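Local coordinates for thiaminase-I (PDB 4HCW), which is an enzyme of the thiaminase family from Naegleria gruberi, with an alpha/beta fold resembling that of bacterial periplasmic binding proteins, at residues N31-V36 / T290-L295; L118-L123 / V249-T254; D256-Y261 / S331-L336. All coordinates share one frame; numbering follows the deposited sequence.

Interaction 1 of 3, residues N31-V36 / T290-L295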
ATOM      1  N   ASN A  31      10.147 -13.301  -6.064  1.00 69.39           N
ATOM      2  CA  ASN A  31      11.210 -14.249  -6.370  1.00 69.39           C
ATOM      3  C   ASN A  31      12.174 -13.702  -7.417  1.00 69.39           C
ATOM      4  O   ASN A  31      13.379 -13.944  -7.348  1.00 69.39           O
ATOM      5  CB  ASN A  31      10.629 -15.587  -6.833  1.00 63.24           C
ATOM      6  CG  ASN A  31       9.945 -16.343  -5.711  1.00 63.24           C
ATOM      7  OD1 ASN A  31      10.274 -16.167  -4.537  1.00 63.24           O
ATOM      8  ND2 ASN A  31       8.989 -17.195  -6.068  1.00 63.24           N
ATOM      9  N   LEU A  32      11.637 -12.964  -8.383  1.00 79.99           N
ATOM     10  CA  LEU A  32      12.460 -12.346  -9.415  1.00 79.99           C
ATOM     11  C   LEU A  32      13.382 -11.293  -8.810  1.00 79.99           C
ATOM     12  O   LEU A  32      14.548 -11.188  -9.184  1.00 79.99           O
ATOM     13  CB  LEU A  32      11.587 -11.717 -10.503  1.00 63.08           C
ATOM     14  CG  LEU A  32      10.718 -12.672 -11.323  1.00 63.08           C
ATOM     15  CD1 LEU A  32      10.016 -11.926 -12.447  1.00 63.08           C
ATOM     16  CD2 LEU A  32      11.551 -13.822 -11.872  1.00 63.08           C
ATOM     17  N   ILE A  33      12.850 -10.520  -7.868  1.00 64.30           N
ATOM     18  CA  ILE A  33      13.629  -9.490  -7.191  1.00 64.30           C
ATOM     19  C   ILE A  33      14.676 -10.108  -6.267  1.00 64.30           C
ATOM     20  O   ILE A  33      15.815  -9.645  -6.210  1.00 64.30           O
ATOM     21  CB  ILE A  33      12.723  -8.534  -6.390  1.00 63.37           C
ATOM     22  CG1 ILE A  33      11.777  -7.788  -7.333  1.00 63.37           C
ATOM     23  CG2 ILE A  33      13.554  -7.544  -5.585  1.00 63.37           C
ATOM     24  CD1 ILE A  33      10.906  -6.772  -6.640  1.00 63.37           C
ATOM     25  N   LYS A  34      14.284 -11.162  -5.558  1.00 82.54           N
ATOM     26  CA  LYS A  34      15.185 -11.856  -4.643  1.00 82.54           C
ATOM     27  C   LYS A  34      16.415 -12.417  -5.354  1.00 82.54           C
ATOM     28  O   LYS A  34      17.509 -12.436  -4.792  1.00 82.54           O
ATOM     29  CB  LYS A  34      14.444 -12.979  -3.914  1.00 96.49           C
ATOM     30  CG  LYS A  34      14.168 -12.692  -2.446  1.00 96.49           C
ATOM     31  CD  LYS A  34      13.184 -13.692  -1.860  1.00 96.49           C
ATOM     32  CE  LYS A  34      13.670 -15.123  -2.026  1.00 96.49           C
ATOM     33  NZ  LYS A  34      12.671 -16.105  -1.518  1.00 96.49           N
ATOM     34  N   ASP A  35      16.233 -12.862  -6.594  1.00 91.45           N
ATOM     35  CA  ASP A  35      17.326 -13.449  -7.362  1.00 91.45           C
ATOM     36  C   ASP A  35      18.286 -12.393  -7.911  1.00 91.45           C
ATOM     37  O   ASP A  35      19.309 -12.725  -8.510  1.00 91.45           O
ATOM     38  CB  ASP A  35      16.779 -14.311  -8.504  1.00 97.35           C
ATOM     39  CG  ASP A  35      16.007 -15.520  -8.007  1.00 97.35           C
ATOM     40  OD1 ASP A  35      16.305 -16.003  -6.894  1.00 97.35           O
ATOM     41  OD2 ASP A  35      15.104 -15.990  -8.731  1.00 97.35           O
ATOM     42  N   VAL A  36      17.951 -11.123  -7.702  1.00 72.87           N
ATOM     43  CA  VAL A  36      18.770 -10.016  -8.186  1.00 72.87           C
ATOM     44  C   VAL A  36      19.595  -9.411  -7.050  1.00 72.87           C
ATOM     45  O   VAL A  36      20.706  -8.921  -7.263  1.00 72.87           O
ATOM     46  CB  VAL A  36      17.891  -8.924  -8.841  1.00 78.28           C
ATOM     47  CG1 VAL A  36      18.721  -7.708  -9.221  1.00 78.28           C
ATOM     48  CG2 VAL A  36      17.176  -9.483 -10.060  1.00 78.28           C
ATOM     49  N   THR A 290      18.389   0.231 -10.470  1.00 75.99           N
ATOM     50  CA  THR A 290      17.533   0.393 -11.642  1.00 75.99           C
ATOM     51  C   THR A 290      16.915  -0.921 -12.108  1.00 75.99           C
ATOM     52  O   THR A 290      15.824  -0.928 -12.674  1.00 75.99           O
ATOM     53  CB  THR A 290      18.297   1.037 -12.814  1.00102.65           C
ATOM     54  OG1 THR A 290      19.415   0.213 -13.170  1.00102.65           O
ATOM     55  CG2 THR A 290      18.795   2.421 -12.428  1.00102.65           C
ATOM     56  N   LEU A 291      17.609  -2.029 -11.870  1.00 73.47           N
ATOM     57  CA  LEU A 291      17.090  -3.336 -12.259  1.00 73.47           C
ATOM     58  C   LEU A 291      15.920  -3.740 -11.369  1.00 73.47           C
ATOM     59  O   LEU A 291      14.941  -4.316 -11.841  1.00 73.47           O
ATOM     60  CB  LEU A 291      18.190  -4.399 -12.216  1.00 69.85           C
ATOM     61  CG  LEU A 291      17.771  -5.805 -12.656  1.00 69.85           C
ATOM     62  CD1 LEU A 291      17.085  -5.766 -14.014  1.00 69.85           C
ATOM     63  CD2 LEU A 291      18.970  -6.736 -12.694  1.00 69.85           C
ATOM     64  N   VAL A 292      16.027  -3.434 -10.080  1.00 64.64           N
ATOM     65  CA  VAL A 292      14.943  -3.701  -9.145  1.00 64.64           C
ATOM     66  C   VAL A 292      13.750  -2.808  -9.469  1.00 64.64           C
ATOM     67  O   VAL A 292      12.605  -3.260  -9.470  1.00 64.64           O
ATOM     68  CB  VAL A 292      15.382  -3.470  -7.687  1.00 52.67           C
ATOM     69  CG1 VAL A 292      14.216  -3.693  -6.737  1.00 52.67           C
ATOM     70  CG2 VAL A 292      16.542  -4.388  -7.333  1.00 52.67           C
ATOM     71  N   LEU A 293      14.031  -1.539  -9.754  1.00 56.05           N
ATOM     72  CA  LEU A 293      12.992  -0.586 -10.123  1.00 56.05           C
ATOM     73  C   LEU A 293      12.276  -1.013 -11.402  1.00 56.05           C
ATOM     74  O   LEU A 293      11.052  -0.933 -11.491  1.00 56.05           O
ATOM     75  CB  LEU A 293      13.578   0.818 -10.293  1.00 70.29           C
ATOM     76  CG  LEU A 293      14.146   1.485  -9.038  1.00 70.29           C
ATOM     77  CD1 LEU A 293      14.632   2.893  -9.352  1.00 70.29           C
ATOM     78  CD2 LEU A 293      13.113   1.509  -7.922  1.00 70.29           C
ATOM     79  N   ASP A 294      13.045  -1.468 -12.387  1.00 70.08           N
ATOM     80  CA  ASP A 294      12.473  -1.913 -13.654  1.00 70.08           C
ATOM     81  C   ASP A 294      11.593  -3.145 -13.464  1.00 70.08           C
ATOM     82  O   ASP A 294      10.551  -3.278 -14.106  1.00 70.08           O
ATOM     83  CB  ASP A 294      13.573  -2.199 -14.681  1.00 90.82           C
ATOM     84  CG  ASP A 294      14.221  -0.932 -15.211  1.00 90.82           C
ATOM     85  OD1 ASP A 294      13.527   0.104 -15.294  1.00 90.82           O
ATOM     86  OD2 ASP A 294      15.423  -0.971 -15.546  1.00 90.82           O
ATOM     87  N   LEU A 295      12.017  -4.039 -12.577  1.00 58.21           N
ATOM     88  CA  LEU A 295      11.241  -5.233 -12.264  1.00 58.21           C
ATOM     89  C   LEU A 295       9.953  -4.869 -11.537  1.00 58.21           C
ATOM     90  O   LEU A 295       8.909  -5.480 -11.764  1.00 58.21           O
ATOM     91  CB  LEU A 295      12.066  -6.213 -11.430  1.00 59.32           C
ATOM     92  CG  LEU A 295      13.155  -6.985 -12.177  1.00 59.32           C
ATOM     93  CD1 LEU A 295      14.051  -7.721 -11.199  1.00 59.32           C
ATOM     94  CD2 LEU A 295      12.536  -7.955 -13.170  1.00 59.32           C
TER
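No ring, amide or carboxylate enters the contact that Leu32, Ile33 and Val36 make with Leu291, Val292 and Leu295, so there are no ring faces or edges to fill and the surfaces that meet are aliphatic branches. The motif is helix-helix packing: residues 31-36, on helix 29-34, rest against helix 290-298, with the backbones nearest at Ile33 and Val292, whose CA atoms lie 6.2 Å apart. Here the two side chains cross at about a right angle, Ile33 CG2 touching Val292 CG1 at 4.1 Å. Val36 reaches across with both methyls, one to each of two leucines a helical turn apart. Val36 CG1, anti to the backbone N (chi1 174°), meets Leu291 CD2 at 3.6 Å, while Val36 CG2 turns to Leu295 CD1 at 3.8 Å. No hydrogen bond joins the two segments, and the side-chain contacts between them are apolar. Around them, Leu17 touches Ile33 and Leu37 touches Val292, and on helix 290-298 Asp294 OD1 is hydrogen-bonded to His311 NE2 of helix 306-313. Leu295 CD1 also comes within 4.0 Å of the backbone carbonyl oxygen Leu32 O.

Interaction 2 of 3, residues L118-L123 / V249-T254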
ATOM      1  N   LEU A 118       4.762   2.449  -2.385  1.00 63.17           N
ATOM      2  CA  LEU A 118       3.602   3.320  -2.262  1.00 63.17           C
ATOM      3  C   LEU A 118       2.391   2.590  -2.825  1.00 63.17           C
ATOM      4  O   LEU A 118       2.431   2.087  -3.947  1.00 63.17           O
ATOM      5  CB  LEU A 118       3.830   4.627  -3.021  1.00 80.69           C
ATOM      6  CG  LEU A 118       3.448   5.924  -2.302  1.00 80.69           C
ATOM      7  CD1 LEU A 118       3.672   7.123  -3.210  1.00 80.69           C
ATOM      8  CD2 LEU A 118       2.010   5.879  -1.810  1.00 80.69           C
ATOM      9  N   CYS A 119       1.317   2.528  -2.045  1.00 77.67           N
ATOM     10  CA  CYS A 119       0.149   1.750  -2.434  1.00 77.67           C
ATOM     11  C   CYS A 119      -1.151   2.485  -2.114  1.00 77.67           C
ATOM     12  O   CYS A 119      -1.207   3.272  -1.170  1.00 77.67           O
ATOM     13  CB  CYS A 119       0.174   0.391  -1.733  1.00108.77           C
ATOM     14  SG  CYS A 119      -0.780  -0.895  -2.555  1.00108.77           S
ATOM     15  N   SER A 120      -2.188   2.220  -2.904  1.00 60.35           N
ATOM     16  CA  SER A 120      -3.497   2.840  -2.708  1.00 60.35           C
ATOM     17  C   SER A 120      -4.572   2.143  -3.539  1.00 60.35           C
ATOM     18  O   SER A 120      -4.264   1.429  -4.492  1.00 60.35           O
ATOM     19  CB  SER A 120      -3.450   4.326  -3.072  1.00 91.63           C
ATOM     20  OG  SER A 120      -4.737   4.914  -2.982  1.00 91.63           O
ATOM     21  N   ASN A 121      -5.832   2.354  -3.171  1.00 81.96           N
ATOM     22  CA  ASN A 121      -6.948   1.835  -3.955  1.00 81.96           C
ATOM     23  C   ASN A 121      -7.341   2.806  -5.062  1.00 81.96           C
ATOM     24  O   ASN A 121      -8.261   3.608  -4.901  1.00 81.96           O
ATOM     25  CB  ASN A 121      -8.155   1.535  -3.063  1.00 68.91           C
ATOM     26  CG  ASN A 121      -7.938   0.328  -2.171  1.00 68.91           C
ATOM     27  OD1 ASN A 121      -8.013  -0.815  -2.622  1.00 68.91           O
ATOM     28  ND2 ASN A 121      -7.679   0.578  -0.891  1.00 68.91           N
ATOM     29  N   PHE A 122      -6.639   2.729  -6.187  1.00 79.60           N
ATOM     30  CA  PHE A 122      -6.857   3.649  -7.296  1.00 79.60           C
ATOM     31  C   PHE A 122      -8.109   3.302  -8.092  1.00 79.60           C
ATOM     32  O   PHE A 122      -8.648   2.203  -7.970  1.00 79.60           O
ATOM     33  CB  PHE A 122      -5.650   3.652  -8.233  1.00 55.19           C
ATOM     34  CG  PHE A 122      -4.357   4.000  -7.558  1.00 55.19           C
ATOM     35  CD1 PHE A 122      -4.009   5.321  -7.338  1.00 55.19           C
ATOM     36  CD2 PHE A 122      -3.481   3.004  -7.156  1.00 55.19           C
ATOM     37  CE1 PHE A 122      -2.816   5.645  -6.722  1.00 55.19           C
ATOM     38  CE2 PHE A 122      -2.287   3.321  -6.538  1.00 55.19           C
ATOM     39  CZ  PHE A 122      -1.954   4.643  -6.320  1.00 55.19           C
ATOM     40  N   LEU A 123      -8.560   4.246  -8.913  1.00 81.41           N
ATOM     41  CA  LEU A 123      -9.690   4.015  -9.802  1.00 81.41           C
ATOM     42  C   LEU A 123      -9.211   3.800 -11.231  1.00 81.41           C
ATOM     43  O   LEU A 123      -8.758   4.736 -11.889  1.00 81.41           O
ATOM     44  CB  LEU A 123     -10.660   5.195  -9.761  1.00 73.37           C
ATOM     45  CG  LEU A 123     -11.885   5.094 -10.674  1.00 73.37           C
ATOM     46  CD1 LEU A 123     -12.711   3.860 -10.340  1.00 73.37           C
ATOM     47  CD2 LEU A 123     -12.731   6.354 -10.577  1.00 73.37           C
ATOM     48  N   VAL A 249      -6.106   6.238 -14.581  1.00 74.67           N
ATOM     49  CA  VAL A 249      -5.969   5.882 -13.175  1.00 74.67           C
ATOM     50  C   VAL A 249      -5.768   7.141 -12.332  1.00 74.67           C
ATOM     51  O   VAL A 249      -4.967   8.011 -12.679  1.00 74.67           O
ATOM     52  CB  VAL A 249      -4.807   4.882 -12.958  1.00 92.06           C
ATOM     53  CG1 VAL A 249      -3.530   5.381 -13.621  1.00 92.06           C
ATOM     54  CG2 VAL A 249      -4.587   4.623 -11.481  1.00 92.06           C
ATOM     55  N   GLN A 250      -6.510   7.245 -11.233  1.00 78.74           N
ATOM     56  CA  GLN A 250      -6.467   8.445 -10.401  1.00 78.74           C
ATOM     57  C   GLN A 250      -6.553   8.138  -8.910  1.00 78.74           C
ATOM     58  O   GLN A 250      -6.939   7.041  -8.508  1.00 78.74           O
ATOM     59  CB  GLN A 250      -7.599   9.398 -10.787  1.00109.65           C
ATOM     60  CG  GLN A 250      -8.989   8.799 -10.627  1.00109.65           C
ATOM     61  CD  GLN A 250     -10.090   9.831 -10.758  1.00109.65           C
ATOM     62  OE1 GLN A 250     -11.158   9.550 -11.304  1.00109.65           O
ATOM     63  NE2 GLN A 250      -9.842  11.031 -10.246  1.00109.65           N
ATOM     64  N   LEU A 251      -6.189   9.127  -8.099  1.00 90.87           N
ATOM     65  CA  LEU A 251      -6.344   9.043  -6.655  1.00 90.87           C
ATOM     66  C   LEU A 251      -7.756   9.434  -6.254  1.00 90.87           C
ATOM     67  O   LEU A 251      -8.148  10.594  -6.388  1.00 90.87           O
ATOM     68  CB  LEU A 251      -5.360   9.976  -5.952  1.00 59.56           C
ATOM     69  CG  LEU A 251      -3.993   9.424  -5.560  1.00 59.56           C
ATOM     70  CD1 LEU A 251      -3.180  10.513  -4.882  1.00 59.56           C
ATOM     71  CD2 LEU A 251      -4.155   8.221  -4.644  1.00 59.56           C
ATOM     72  N   ILE A 252      -8.521   8.468  -5.761  1.00 96.07           N
ATOM     73  CA  ILE A 252      -9.858   8.753  -5.264  1.00 96.07           C
ATOM     74  C   ILE A 252     -10.009   8.312  -3.816  1.00 96.07           C
ATOM     75  O   ILE A 252      -9.716   7.168  -3.466  1.00 96.07           O
ATOM     76  CB  ILE A 252     -10.946   8.074  -6.114  1.00 96.37           C
ATOM     77  CG1 ILE A 252     -10.567   6.620  -6.395  1.00 96.37           C
ATOM     78  CG2 ILE A 252     -11.149   8.829  -7.417  1.00 96.37           C
ATOM     79  CD1 ILE A 252     -11.752   5.694  -6.469  1.00 96.37           C
ATOM     80  N   GLY A 253     -10.456   9.233  -2.971  1.00 88.12           N
ATOM     81  CA  GLY A 253     -10.776   8.892  -1.602  1.00 88.12           C
ATOM     82  C   GLY A 253     -12.130   8.218  -1.573  1.00 88.12           C
ATOM     83  O   GLY A 253     -12.968   8.470  -2.438  1.00 88.12           O
ATOM     84  N   THR A 254     -12.343   7.352  -0.591  1.00 86.76           N
ATOM     85  CA  THR A 254     -13.647   6.727  -0.413  1.00 86.76           C
ATOM     86  C   THR A 254     -14.661   7.811  -0.056  1.00 86.76           C
ATOM     87  O   THR A 254     -15.853   7.689  -0.341  1.00 86.76           O
ATOM     88  CB  THR A 254     -13.608   5.628   0.666  1.00 92.74           C
ATOM     89  OG1 THR A 254     -14.938   5.167   0.934  1.00 92.74           O
ATOM     90  CG2 THR A 254     -12.996   6.159   1.944  1.00 92.74           C
TER
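Leu123 N donates to Gln250 O over 3.3 Å in a nearly straight bond, lying in the carbonyl plane, and the return bond from Gln250 N to Leu123 O is weak; 120-123 and 249-252 run 109° apart, so they meet at a steep angle. Val249 CA adds a CA-H...O contact to the same Leu123 O. Just before Phe122, an inverse gamma turn centred on Asn121 redirects strand 110-125.

Phe122 fills the inside of this bend. Ser120 CB lies over one face of its ring, offset toward the rim, and Gln250 O sits at the ring edge, in plane, 3.6 Å from Phe122 CD1. Val249 CG2 reaches Phe122 CB at 3.6 Å, and Leu251 runs alongside the ring, with Leu251 CD2 3.6 Å from Phe122 CE1. Leu123 instead packs against Ile252, with Ile252 CD1 3.5 Å from Leu123 CB, and extends side by side with Gln250, Leu123 CD2 reaching Gln250 OE1 at 3.6 Å. Helix 317-328 backs 249-254: its Gln321 OE1 is hydrogen-bonded to Val249 N, and its Leu322 and Phe326 touch Val249 and Leu251.

Within this buried crossing the polar atoms brought together are largely backbone ones. Gln250 O takes the Leu123 N-H while facing the ring edge, whose C-H groups probably offer it a mildly favourable electrostatic setting, and apolar branches supply most of the remaining contact.

Interaction 3 of 3, residues D256-Y261 / S331-L336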
ATOM      1  N   ASP A 256     -14.121  12.289   0.275  1.00 99.64           N
ATOM      2  CA  ASP A 256     -13.303  13.491   0.410  1.00 99.64           C
ATOM      3  C   ASP A 256     -11.808  13.208   0.250  1.00 99.64           C
ATOM      4  O   ASP A 256     -11.287  13.183  -0.866  1.00 99.64           O
ATOM      5  CB  ASP A 256     -13.584  14.188   1.747  1.00135.94           C
ATOM      6  CG  ASP A 256     -12.884  15.526   1.868  1.00135.94           C
ATOM      7  OD1 ASP A 256     -12.633  16.167   0.825  1.00135.94           O
ATOM      8  OD2 ASP A 256     -12.586  15.939   3.010  1.00135.94           O
ATOM      9  N   LYS A 257     -11.125  12.988   1.369  1.00101.90           N
ATOM     10  CA  LYS A 257      -9.675  12.813   1.367  1.00101.90           C
ATOM     11  C   LYS A 257      -9.234  11.454   0.823  1.00101.90           C
ATOM     12  O   LYS A 257      -9.805  10.423   1.175  1.00101.90           O
ATOM     13  CB  LYS A 257      -9.109  13.021   2.775  1.00 99.51           C
ATOM     14  CG  LYS A 257      -8.431  14.367   2.986  1.00 99.51           C
ATOM     15  CD  LYS A 257      -9.365  15.526   2.681  1.00 99.51           C
ATOM     16  CE  LYS A 257      -8.672  16.861   2.900  1.00 99.51           C
ATOM     17  NZ  LYS A 257      -9.560  18.011   2.568  1.00 99.51           N
ATOM     18  N   PRO A 258      -8.211  11.460  -0.048  1.00 92.02           N
ATOM     19  CA  PRO A 258      -7.612  10.235  -0.587  1.00 92.02           C
ATOM     20  C   PRO A 258      -6.631   9.599   0.395  1.00 92.02           C
ATOM     21  O   PRO A 258      -5.839  10.300   1.024  1.00 92.02           O
ATOM     22  CB  PRO A 258      -6.869  10.734  -1.828  1.00 93.26           C
ATOM     23  CG  PRO A 258      -6.511  12.139  -1.499  1.00 93.26           C
ATOM     24  CD  PRO A 258      -7.643  12.671  -0.665  1.00 93.26           C
ATOM     25  N   TYR A 259      -6.692   8.277   0.520  1.00 80.95           N
ATOM     26  CA  TYR A 259      -5.805   7.547   1.420  1.00 80.95           C
ATOM     27  C   TYR A 259      -4.837   6.654   0.652  1.00 80.95           C
ATOM     28  O   TYR A 259      -5.213   6.020  -0.333  1.00 80.95           O
ATOM     29  CB  TYR A 259      -6.617   6.704   2.406  1.00 75.40           C
ATOM     30  CG  TYR A 259      -7.111   7.469   3.614  1.00 75.40           C
ATOM     31  CD1 TYR A 259      -8.168   8.362   3.512  1.00 75.40           C
ATOM     32  CD2 TYR A 259      -6.521   7.290   4.858  1.00 75.40           C
ATOM     33  CE1 TYR A 259      -8.622   9.062   4.615  1.00 75.40           C
ATOM     34  CE2 TYR A 259      -6.968   7.983   5.967  1.00 75.40           C
ATOM     35  CZ  TYR A 259      -8.018   8.868   5.840  1.00 75.40           C
ATOM     36  OH  TYR A 259      -8.465   9.561   6.942  1.00 75.40           O
ATOM     37  N   VAL A 260      -3.587   6.615   1.105  1.00 64.51           N
ATOM     38  CA  VAL A 260      -2.588   5.729   0.516  1.00 64.51           C
ATOM     39  C   VAL A 260      -1.899   4.888   1.584  1.00 64.51           C
ATOM     40  O   VAL A 260      -1.906   5.235   2.767  1.00 64.51           O
ATOM     41  CB  VAL A 260      -1.506   6.506  -0.265  1.00 65.64           C
ATOM     42  CG1 VAL A 260      -2.139   7.414  -1.311  1.00 65.64           C
ATOM     43  CG2 VAL A 260      -0.624   7.301   0.689  1.00 65.64           C
ATOM     44  N   TYR A 261      -1.307   3.778   1.158  1.00 71.28           N
ATOM     45  CA  TYR A 261      -0.517   2.932   2.042  1.00 71.28           C
ATOM     46  C   TYR A 261       0.953   3.039   1.655  1.00 71.28           C
ATOM     47  O   TYR A 261       1.281   3.152   0.474  1.00 71.28           O
ATOM     48  CB  TYR A 261      -0.966   1.474   1.942  1.00 98.87           C
ATOM     49  CG  TYR A 261      -2.433   1.242   2.233  1.00 98.87           C
ATOM     50  CD1 TYR A 261      -2.895   1.141   3.538  1.00 98.87           C
ATOM     51  CD2 TYR A 261      -3.352   1.107   1.200  1.00 98.87           C
ATOM     52  CE1 TYR A 261      -4.234   0.922   3.807  1.00 98.87           C
ATOM     53  CE2 TYR A 261      -4.693   0.889   1.460  1.00 98.87           C
ATOM     54  CZ  TYR A 261      -5.128   0.797   2.765  1.00 98.87           C
ATOM     55  OH  TYR A 261      -6.462   0.579   3.028  1.00 98.87           O
ATOM     56  N   SER A 331      -0.985  17.527  -0.611  1.00113.40           N
ATOM     57  CA  SER A 331      -1.411  17.981   0.708  1.00113.40           C
ATOM     58  C   SER A 331      -2.702  17.309   1.167  1.00113.40           C
ATOM     59  O   SER A 331      -3.023  17.314   2.356  1.00113.40           O
ATOM     60  CB  SER A 331      -1.586  19.501   0.717  1.00102.40           C
ATOM     61  OG  SER A 331      -2.574  19.904  -0.216  1.00102.40           O
ATOM     62  N   GLU A 332      -3.439  16.731   0.224  1.00117.36           N
ATOM     63  CA  GLU A 332      -4.747  16.159   0.527  1.00117.36           C
ATOM     64  C   GLU A 332      -4.676  14.671   0.866  1.00117.36           C
ATOM     65  O   GLU A 332      -5.629  14.105   1.401  1.00117.36           O
ATOM     66  CB  GLU A 332      -5.712  16.390  -0.641  1.00144.59           C
ATOM     67  CG  GLU A 332      -5.738  17.822  -1.173  1.00144.59           C
ATOM     68  CD  GLU A 332      -6.550  18.775  -0.307  1.00144.59           C
ATOM     69  OE1 GLU A 332      -7.386  19.515  -0.867  1.00144.59           O
ATOM     70  OE2 GLU A 332      -6.348  18.799   0.926  1.00144.59           O
ATOM     71  N   VAL A 333      -3.547  14.043   0.556  1.00 91.33           N
ATOM     72  CA  VAL A 333      -3.377  12.613   0.797  1.00 91.33           C
ATOM     73  C   VAL A 333      -3.242  12.289   2.286  1.00 91.33           C
ATOM     74  O   VAL A 333      -2.470  12.927   3.003  1.00 91.33           O
ATOM     75  CB  VAL A 333      -2.167  12.053   0.022  1.00 78.32           C
ATOM     76  CG1 VAL A 333      -1.839  10.648   0.485  1.00 78.32           C
ATOM     77  CG2 VAL A 333      -2.443  12.067  -1.473  1.00 78.32           C
ATOM     78  N   ARG A 334      -4.003  11.297   2.738  1.00 75.87           N
ATOM     79  CA  ARG A 334      -3.980  10.872   4.134  1.00 75.87           C
ATOM     80  C   ARG A 334      -3.416   9.462   4.282  1.00 75.87           C
ATOM     81  O   ARG A 334      -3.461   8.664   3.347  1.00 75.87           O
ATOM     82  CB  ARG A 334      -5.389  10.928   4.728  1.00105.19           C
ATOM     83  CG  ARG A 334      -5.984  12.322   4.794  1.00105.19           C
ATOM     84  CD  ARG A 334      -5.183  13.206   5.730  1.00105.19           C
ATOM     85  NE  ARG A 334      -5.766  14.537   5.865  1.00105.19           N
ATOM     86  CZ  ARG A 334      -5.430  15.579   5.113  1.00105.19           C
ATOM     87  NH1 ARG A 334      -4.510  15.447   4.167  1.00105.19           N
ATOM     88  NH2 ARG A 334      -6.013  16.755   5.305  1.00105.19           N
ATOM     89  N   VAL A 335      -2.883   9.162   5.462  1.00 70.04           N
ATOM     90  CA  VAL A 335      -2.347   7.835   5.751  1.00 70.04           C
ATOM     91  C   VAL A 335      -2.866   7.322   7.090  1.00 70.04           C
ATOM     92  O   VAL A 335      -2.584   7.902   8.138  1.00 70.04           O
ATOM     93  CB  VAL A 335      -0.805   7.837   5.782  1.00 78.62           C
ATOM     94  CG1 VAL A 335      -0.281   6.471   6.205  1.00 78.62           C
ATOM     95  CG2 VAL A 335      -0.242   8.231   4.425  1.00 78.62           C
ATOM     96  N   LEU A 336      -3.623   6.230   7.051  1.00 67.83           N
ATOM     97  CA  LEU A 336      -4.191   5.651   8.263  1.00 67.83           C
ATOM     98  C   LEU A 336      -3.162   4.799   9.002  1.00 67.83           C
ATOM     99  O   LEU A 336      -2.576   3.883   8.427  1.00 67.83           O
ATOM    100  CB  LEU A 336      -5.424   4.813   7.923  1.00 60.16           C
ATOM    101  CG  LEU A 336      -6.161   4.168   9.098  1.00 60.16           C
ATOM    102  CD1 LEU A 336      -6.650   5.226  10.076  1.00 60.16           C
ATOM    103  CD2 LEU A 336      -7.318   3.318   8.600  1.00 60.16           C
TER
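Arg334, Lys257 and Val260 have the most surface buried in this contact, and Arg334 works with both its backbone and its side chain. Arg334 N donates to Pro258 O at 2.7 Å and Arg334 O accepts from Val260 N at 3.0 Å; together these bonds bridge the backbones at Tyr259 and Arg334. In the side chain, Arg334 CB stands over the centre of the Tyr259 ring, 3.5 Å from the centroid and 12° off the normal, a CH-pi contact, while Leu336 N lies at the edge of that ring. A bend at chi2 (-64°) turns the guanidinium away from the ring, with the two planes 59° apart. Arg334 NH1 then donates to Ser331 O at 3.0 Å, and Arg334 NH2 bonds to Ser172 O.

Lys257 CG lies over the centre of one face of the Arg334 guanidinium, 3.8 Å above its plane. Lys257 NZ ends 3.7 Å from Glu332 OE2, a long salt bridge, with a second long one to Asp256; these carboxylates probably offset the nearness of the two cationic groups.

Val260 takes the apolar end. Val260 CG2 touches Val333 CG1 at 3.6 Å and Val335 CG2 at 3.9 Å.

Beyond the bridge the two segments lead into different sheets. Val260 leads into strand 260-267, next to strand 110-125, where it packs on Leu118 and Ser120, whereas Val335 shares backbone hydrogen bonds with Ala175 and Val177 as strand 335-338 runs parallel to strand 176-179; Gln167 of helix 158-169 touches Tyr259.

Overall arrangement
From the N terminus, helix 29-34 is reached first, but its partner comes only at helix 290-298, so interaction 1 closes a loop with 253 residues between its segments. Interaction 2 is nested inside it, strand 110-125 returning to contact 249-254 after 125 residues. Interaction 3 opens directly afterwards at 256-261 and ends at 331-336, beyond the second segment of interaction 1, which it therefore crosses. Interactions 2 and 3 touch, their centres about 9 Å apart, because strands 110-125 and 260-267 are neighbours in the large mixed sheet; Ser120 OG bonds to Tyr259 O. Interaction 1 joins helices on the opposite side of the chain's centre from interaction 3.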